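PDB 5H5O: diguanylate cyclase from Xanthomonas campestris pv. campestris, which binds cyclic GMP through its cyclic nucleotide-binding domain and probably makes cyclic di-GMP from two GTP molecules through a GGDEF domain. Local coordinates for residues Phe40-Gly45 / Glu64-Leu69. Sequence-based numbering, arbitrary orientation.
Sequences FIVVTG and EFFGEL. With PCG (cyclic guanosine monophosphate), chain C.
With its CG set between the backbone N and the carbonyl carbon (chi1 60°), the Phe66 ring turns back toward strand 39-44, bringing one face against the CB of Phe40, whose own CG lies anti to the carbonyl carbon (chi1 -62°) and carries its ring away toward Leu29 and Leu90. Here, in the β-roll of the cyclic nucleotide-binding domain, the short strand 65-66 pairs with strand 39-44 as the outermost strand, within this chain, of an antiparallel sheet. Phe40 and Phe66 form a hydrogen-bonded pair: Phe40 N to Phe66 O is 2.8 Å and Phe66 N to Phe40 O is 2.9 Å. Val42 N to Glu64 O adds a third bond beyond the non-hydrogen-bonded pair Ile41-Phe65. On the Phe40-Phe66 face, Phe40 CB makes a CH-pi contact 3.8 Å from the centroid of the Phe66 ring, whereas the rings themselves, offset with centroids 5.6 Å apart, share little face-to-face overlap. Val42 CG2 meets the edge of the Phe66 ring at CE2, 3.8 Å away. On the other face, Ile41 CG1 touches Phe65 CB, while the Phe65 ring meets Phe112 of helix 106-121 edge-to-face. The strand then leads directly into the cyclic GMP site, where Glu68 OE2 is salt-bridged to Arg119. Gly67, at the N-cap of helix 68-72, and Glu68 together grip the ribose hydroxyl: Gly67 N donates to O2' of cyclic GMP over 2.7 Å, and this O2' in turn donates to Glu68 OE1 at 2.5 Å.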
loop_
_atom_site.group_PDB
_atom_site.type_symbol
_atom_site.label_atom_id
_atom_site.label_comp_id
_atom_site.label_asym_id
_atom_site.label_seq_id
_atom_site.Cartn_x
_atom_site.Cartn_y
_atom_site.Cartn_z
ATOM N N PHE A 40 -12.818 -5.895 -5.995
ATOM C CA PHE A 40 -13.877 -6.859 -5.715
ATOM C C PHE A 40 -13.710 -7.563 -4.380
ATOM O O PHE A 40 -12.597 -7.855 -3.958
ATOM C CB PHE A 40 -13.915 -7.908 -6.821
ATOM C CG PHE A 40 -14.222 -7.343 -8.165
ATOM C CD1 PHE A 40 -15.539 -7.149 -8.560
ATOM C CD2 PHE A 40 -13.198 -6.986 -9.034
ATOM C CE1 PHE A 40 -15.829 -6.615 -9.809
ATOM C CE2 PHE A 40 -13.481 -6.454 -10.276
ATOM C CZ PHE A 40 -14.797 -6.264 -10.664
ATOM N N ILE A 41 -14.827 -7.860 -3.724
ATOM C CA ILE A 41 -14.793 -8.762 -2.576
ATOM C C ILE A 41 -15.664 -10.002 -2.832
ATOM O O ILE A 41 -16.850 -9.890 -3.192
ATOM C CB ILE A 41 -15.238 -8.055 -1.271
ATOM C CG1 ILE A 41 -14.457 -6.743 -1.061
ATOM C CG2 ILE A 41 -15.068 -8.988 -0.102
ATOM C CD1 ILE A 41 -15.213 -5.673 -0.263
ATOM N N VAL A 42 -15.074 -11.181 -2.664
ATOM C CA VAL A 42 -15.840 -12.423 -2.752
ATOM C C VAL A 42 -16.776 -12.551 -1.542
ATOM O O VAL A 42 -16.335 -12.452 -0.393
ATOM C CB VAL A 42 -14.915 -13.662 -2.788
ATOM C CG1 VAL A 42 -15.715 -14.950 -3.099
ATOM C CG2 VAL A 42 -13.768 -13.469 -3.808
ATOM N N VAL A 43 -18.066 -12.775 -1.776
ATOM C CA VAL A 43 -18.941 -13.115 -0.642
ATOM C C VAL A 43 -19.537 -14.525 -0.734
ATOM O O VAL A 43 -19.930 -15.095 0.270
ATOM C CB VAL A 43 -20.040 -12.072 -0.382
ATOM C CG1 VAL A 43 -19.420 -10.659 -0.198
ATOM C CG2 VAL A 43 -21.076 -12.089 -1.483
ATOM N N THR A 44 -19.602 -15.085 -1.937
ATOM C CA THR A 44 -19.940 -16.487 -2.086
ATOM C C THR A 44 -19.097 -17.070 -3.195
ATOM O O THR A 44 -18.743 -16.361 -4.133
ATOM C CB THR A 44 -21.427 -16.710 -2.471
ATOM O OG1 THR A 44 -21.563 -16.689 -3.890
ATOM C CG2 THR A 44 -22.325 -15.642 -1.895
ATOM N N GLY A 45 -18.774 -18.357 -3.084
ATOM C CA GLY A 45 -18.096 -19.071 -4.148
ATOM C C GLY A 45 -16.589 -18.883 -4.083
ATOM O O GLY A 45 -15.999 -18.832 -3.001
ATOM N N GLU A 64 -12.625 -12.592 0.964
ATOM C CA GLU A 64 -11.341 -12.167 0.405
ATOM C C GLU A 64 -11.520 -11.121 -0.690
ATOM O O GLU A 64 -12.499 -11.156 -1.445
ATOM C CB GLU A 64 -10.531 -13.365 -0.101
ATOM C CG GLU A 64 -9.934 -14.225 1.014
ATOM C CD GLU A 64 -9.286 -15.502 0.483
ATOM O OE1 GLU A 64 -8.134 -15.431 0.011
ATOM O OE2 GLU A 64 -9.934 -16.574 0.521
ATOM N N PHE A 65 -10.571 -10.194 -0.774
ATOM C CA PHE A 65 -10.661 -9.083 -1.713
ATOM C C PHE A 65 -9.510 -9.074 -2.702
ATOM O O PHE A 65 -8.463 -9.655 -2.451
ATOM C CB PHE A 65 -10.717 -7.757 -0.959
ATOM C CG PHE A 65 -9.422 -7.382 -0.297
ATOM C CD1 PHE A 65 -8.458 -6.647 -0.987
ATOM C CD2 PHE A 65 -9.172 -7.740 1.016
ATOM C CE1 PHE A 65 -7.262 -6.293 -0.380
ATOM C CE2 PHE A 65 -7.980 -7.376 1.636
ATOM C CZ PHE A 65 -7.021 -6.653 0.928
ATOM N N PHE A 66 -9.724 -8.438 -3.841
ATOM C CA PHE A 66 -8.706 -8.393 -4.886
ATOM C C PHE A 66 -9.047 -7.275 -5.836
ATOM O O PHE A 66 -10.191 -6.826 -5.880
ATOM C CB PHE A 66 -8.634 -9.721 -5.650
ATOM C CG PHE A 66 -9.927 -10.115 -6.347
ATOM C CD1 PHE A 66 -10.110 -9.871 -7.703
ATOM C CD2 PHE A 66 -10.937 -10.760 -5.655
ATOM C CE1 PHE A 66 -11.288 -10.260 -8.359
ATOM C CE2 PHE A 66 -12.125 -11.151 -6.303
ATOM C CZ PHE A 66 -12.298 -10.911 -7.645
ATOM N N GLY A 67 -8.060 -6.825 -6.603
ATOM C CA GLY A 67 -8.297 -5.770 -7.566
ATOM C C GLY A 67 -8.107 -4.366 -7.025
ATOM O O GLY A 67 -8.352 -3.392 -7.746
ATOM N N GLU A 68 -7.661 -4.254 -5.771
ATOM C CA GLU A 68 -7.463 -2.933 -5.155
ATOM C C GLU A 68 -6.359 -2.132 -5.858
ATOM O O GLU A 68 -6.416 -0.909 -5.881
ATOM C CB GLU A 68 -7.235 -3.030 -3.631
ATOM C CG GLU A 68 -5.812 -3.418 -3.164
ATOM C CD GLU A 68 -5.429 -4.864 -3.471
ATOM O OE1 GLU A 68 -6.263 -5.611 -4.022
ATOM O OE2 GLU A 68 -4.289 -5.256 -3.147
ATOM N N LEU A 69 -5.387 -2.825 -6.456
ATOM C CA LEU A 69 -4.353 -2.166 -7.266
ATOM C C LEU A 69 -4.955 -1.426 -8.458
ATOM O O LEU A 69 -4.598 -0.274 -8.733
ATOM C CB LEU A 69 -3.313 -3.174 -7.778
ATOM C CG LEU A 69 -2.547 -3.994 -6.736
ATOM C CD1 LEU A 69 -1.509 -4.891 -7.414
ATOM C CD2 LEU A 69 -1.885 -3.091 -5.691
HETATM P PA PCG C . -5.185 -6.288 -9.739
HETATM O O1A PCG C . -6.338 -5.352 -9.877
HETATM O O2A PCG C . -3.769 -6.196 -10.215
HETATM O "O5'" PCG C . -5.819 -7.345 -10.173
HETATM C "C5'" PCG C . -5.161 -8.596 -9.957
HETATM C "C4'" PCG C . -5.100 -8.700 -8.457
HETATM O "O4'" PCG C . -4.483 -9.790 -7.820
HETATM C "C3'" PCG C . -4.455 -7.496 -7.845
HETATM O "O3'" PCG C . -5.157 -6.303 -8.286
HETATM C "C2'" PCG C . -4.506 -7.886 -6.393
HETATM O "O2'" PCG C . -5.659 -7.469 -5.659
HETATM C "C1'" PCG C . -4.485 -9.422 -6.446
HETATM N N9 PCG C . -3.331 -10.291 -6.036
HETATM C C8 PCG C . -3.436 -11.379 -5.265
HETATM N N7 PCG C . -2.240 -11.957 -5.057
HETATM C C5 PCG C . -1.331 -11.246 -5.698
HETATM C C6 PCG C . 0.142 -11.308 -5.886
HETATM O O6 PCG C . 0.784 -12.220 -5.351
HETATM N N1 PCG C . 0.752 -10.354 -6.642
HETATM C C2 PCG C . 0.059 -9.351 -7.232
HETATM N N2 PCG C . 0.721 -8.436 -7.971
HETATM N N3 PCG C . -1.315 -9.230 -7.102
HETATM C C4 PCG C . -2.036 -10.132 -6.359
#